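PDB 1L8R: dachshund from Homo sapiens, which acts as a transcription factor in organogenesis, its DACHbox-N domain, the part in this structure, containing a DNA-binding motif like that of winged-helix proteins. Local coordinates for residues R13-A18 with D35-H40. Sequence-based numbering, arbitrary orientation.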
ATOM      1  N   ARG A  13       0.261  -3.104 -11.953  1.00 22.49           N
ATOM      2  CA  ARG A  13      -0.751  -2.874 -12.972  1.00 23.99           C
ATOM      3  C   ARG A  13      -0.325  -1.771 -13.947  1.00 23.67           C
ATOM      4  O   ARG A  13      -1.116  -0.900 -14.297  1.00 24.20           O
ATOM      5  CB  ARG A  13      -2.080  -2.505 -12.304  1.00 24.00           C
ATOM      6  CG  ARG A  13      -2.562  -3.511 -11.265  1.00 23.28           C
ATOM      7  CD  ARG A  13      -3.859  -3.047 -10.596  1.00 23.70           C
ATOM      8  NE  ARG A  13      -4.985  -2.997 -11.527  1.00 24.24           N
ATOM      9  CZ  ARG A  13      -5.702  -4.053 -11.905  1.00 24.08           C
ATOM     10  NH1 ARG A  13      -5.422  -5.260 -11.433  1.00 21.69           N
ATOM     11  NH2 ARG A  13      -6.702  -3.902 -12.762  1.00 25.04           N
ATOM     12  N   GLY A  14       0.937  -1.801 -14.361  1.00 25.17           N
ATOM     13  CA  GLY A  14       1.429  -0.815 -15.311  1.00 24.86           C
ATOM     14  C   GLY A  14       1.890   0.510 -14.737  1.00 25.26           C
ATOM     15  O   GLY A  14       2.360   1.380 -15.469  1.00 26.64           O
ATOM     16  N   ALA A  15       1.761   0.677 -13.426  1.00 24.77           N
ATOM     17  CA  ALA A  15       2.183   1.914 -12.793  1.00 24.44           C
ATOM     18  C   ALA A  15       3.358   1.654 -11.864  1.00 24.32           C
ATOM     19  O   ALA A  15       3.667   0.506 -11.538  1.00 25.54           O
ATOM     20  CB  ALA A  15       1.026   2.526 -12.014  1.00 23.66           C
ATOM     21  N   LYS A  16       4.022   2.730 -11.462  1.00 23.02           N
ATOM     22  CA  LYS A  16       5.155   2.639 -10.554  1.00 22.22           C
ATOM     23  C   LYS A  16       4.668   2.998  -9.154  1.00 19.73           C
ATOM     24  O   LYS A  16       3.985   4.006  -8.968  1.00 20.20           O
ATOM     25  CB  LYS A  16       6.256   3.610 -10.986  1.00 24.93           C
ATOM     26  CG  LYS A  16       7.100   3.113 -12.151  1.00 31.19           C
ATOM     27  CD  LYS A  16       8.085   2.049 -11.691  1.00 33.44           C
ATOM     28  CE  LYS A  16       8.861   1.451 -12.857  1.00 36.49           C
ATOM     29  NZ  LYS A  16       7.986   0.636 -13.745  1.00 38.73           N
ATOM     30  N   VAL A  17       5.007   2.162  -8.178  1.00 16.69           N
ATOM     31  CA  VAL A  17       4.618   2.407  -6.795  1.00 15.63           C
ATOM     32  C   VAL A  17       5.793   2.121  -5.868  1.00 15.39           C
ATOM     33  O   VAL A  17       6.694   1.342  -6.199  1.00 13.76           O
ATOM     34  CB  VAL A  17       3.416   1.528  -6.370  1.00 14.63           C
ATOM     35  CG1 VAL A  17       2.200   1.848  -7.245  1.00 15.80           C
ATOM     36  CG2 VAL A  17       3.779   0.055  -6.464  1.00 14.26           C
ATOM     37  N   ALA A  18       5.777   2.762  -4.706  1.00 12.95           N
ATOM     38  CA  ALA A  18       6.830   2.588  -3.718  1.00 14.17           C
ATOM     39  C   ALA A  18       6.660   1.259  -2.996  1.00 14.10           C
ATOM     40  O   ALA A  18       5.542   0.801  -2.747  1.00 13.66           O
ATOM     41  CB  ALA A  18       6.810   3.739  -2.731  1.00 11.77           C
ATOM     42  N   ASP A  35      -4.993   5.230  -4.462  1.00 20.18           N
ATOM     43  CA  ASP A  35      -5.200   6.437  -5.264  1.00 21.42           C
ATOM     44  C   ASP A  35      -5.088   6.173  -6.756  1.00 21.27           C
ATOM     45  O   ASP A  35      -5.755   6.826  -7.560  1.00 23.74           O
ATOM     46  CB  ASP A  35      -4.187   7.532  -4.907  1.00 22.91           C
ATOM     47  CG  ASP A  35      -4.261   7.949  -3.460  1.00 23.90           C
ATOM     48  OD1 ASP A  35      -5.367   7.916  -2.876  1.00 25.66           O
ATOM     49  OD2 ASP A  35      -3.206   8.329  -2.915  1.00 26.95           O
ATOM     50  N   LEU A  36      -4.238   5.223  -7.124  1.00 21.14           N
ATOM     51  CA  LEU A  36      -4.024   4.900  -8.529  1.00 21.71           C
ATOM     52  C   LEU A  36      -5.077   4.007  -9.164  1.00 23.12           C
ATOM     53  O   LEU A  36      -5.409   4.179 -10.342  1.00 23.11           O
ATOM     54  CB  LEU A  36      -2.658   4.233  -8.716  1.00 21.73           C
ATOM     55  CG  LEU A  36      -1.394   5.079  -8.557  1.00 21.16           C
ATOM     56  CD1 LEU A  36      -0.176   4.166  -8.539  1.00 22.11           C
ATOM     57  CD2 LEU A  36      -1.298   6.088  -9.699  1.00 23.53           C
ATOM     58  N   PHE A  37      -5.618   3.065  -8.396  1.00 23.01           N
ATOM     59  CA  PHE A  37      -6.573   2.122  -8.966  1.00 22.75           C
ATOM     60  C   PHE A  37      -7.968   1.983  -8.363  1.00 23.80           C
ATOM     61  O   PHE A  37      -8.849   1.400  -8.996  1.00 24.54           O
ATOM     62  CB  PHE A  37      -5.912   0.745  -9.011  1.00 23.88           C
ATOM     63  CG  PHE A  37      -4.585   0.738  -9.709  1.00 25.15           C
ATOM     64  CD1 PHE A  37      -4.505   0.964 -11.080  1.00 25.70           C
ATOM     65  CD2 PHE A  37      -3.410   0.530  -8.994  1.00 24.48           C
ATOM     66  CE1 PHE A  37      -3.270   0.985 -11.730  1.00 27.69           C
ATOM     67  CE2 PHE A  37      -2.171   0.550  -9.632  1.00 26.70           C
ATOM     68  CZ  PHE A  37      -2.102   0.778 -11.005  1.00 26.24           C
ATOM     69  N   LEU A  38      -8.185   2.497  -7.159  1.00 23.84           N
ATOM     70  CA  LEU A  38      -9.492   2.365  -6.523  1.00 25.92           C
ATOM     71  C   LEU A  38     -10.084   3.693  -6.068  1.00 27.97           C
ATOM     72  O   LEU A  38     -11.078   3.716  -5.348  1.00 28.57           O
ATOM     73  CB  LEU A  38      -9.390   1.418  -5.325  1.00 23.80           C
ATOM     74  CG  LEU A  38      -8.973  -0.032  -5.601  1.00 22.41           C
ATOM     75  CD1 LEU A  38      -8.709  -0.746  -4.282  1.00 21.19           C
ATOM     76  CD2 LEU A  38     -10.062  -0.747  -6.392  1.00 21.19           C
ATOM     77  N   LYS A  39      -9.474   4.791  -6.499  1.00 32.41           N
ATOM     78  CA  LYS A  39      -9.925   6.132  -6.135  1.00 35.52           C
ATOM     79  C   LYS A  39     -11.442   6.304  -6.222  1.00 37.44           C
ATOM     80  O   LYS A  39     -12.065   6.860  -5.316  1.00 38.40           O
ATOM     81  CB  LYS A  39      -9.230   7.168  -7.019  1.00 34.79           C
ATOM     82  N   HIS A  40     -12.032   5.829  -7.313  1.00 39.09           N
ATOM     83  CA  HIS A  40     -13.473   5.952  -7.505  1.00 41.27           C
ATOM     84  C   HIS A  40     -14.189   4.613  -7.374  1.00 42.63           C
ATOM     85  O   HIS A  40     -15.302   4.544  -6.852  1.00 43.36           O
ATOM     86  CB  HIS A  40     -13.761   6.564  -8.870  1.00 41.72           C
TER
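In the DACHbox-N domain, the hairpin of strands 8-12 and 15-22 meets the last turn of helix 30-37 where Arg13, in the turn, lies along the ring of Phe37. Arg13 CD sits almost over the middle of one face, 3.9 Å from the Phe37 ring centroid, a CH-pi contact. Arg13 CB reaches Phe37 CZ at 3.5 Å. A bend at chi3 (66°) lifts the guanidinium away from the ring on the CD1 side, with Phe37 CD1 at its edge, and its plane is turned 77° from the phenyl's. At this range any cation-pi attraction is weak at most; its stronger partner is Glu92, bridged through NH1. Leu36 CB lies against the opposite face, nearer its rim, so the phenyl has the arginine chain on one side and its own sequence neighbour on the other. Along the strand, Ala15 CB touches Phe37 CZ at 3.7 Å, while Leu36 CD1 packs on Val17 CG1 at 3.6 Å and more loosely on Ala15 CB. With an alanine at Phe37, the methylenes of Arg13 would probably lose the face they lie on, opening a gap beside Ala15. Phe37 also touches Leu12 of strand 8-12 and Phe91 and Tyr95 of helix 88-99, joining hairpin and both helices near the domain surface.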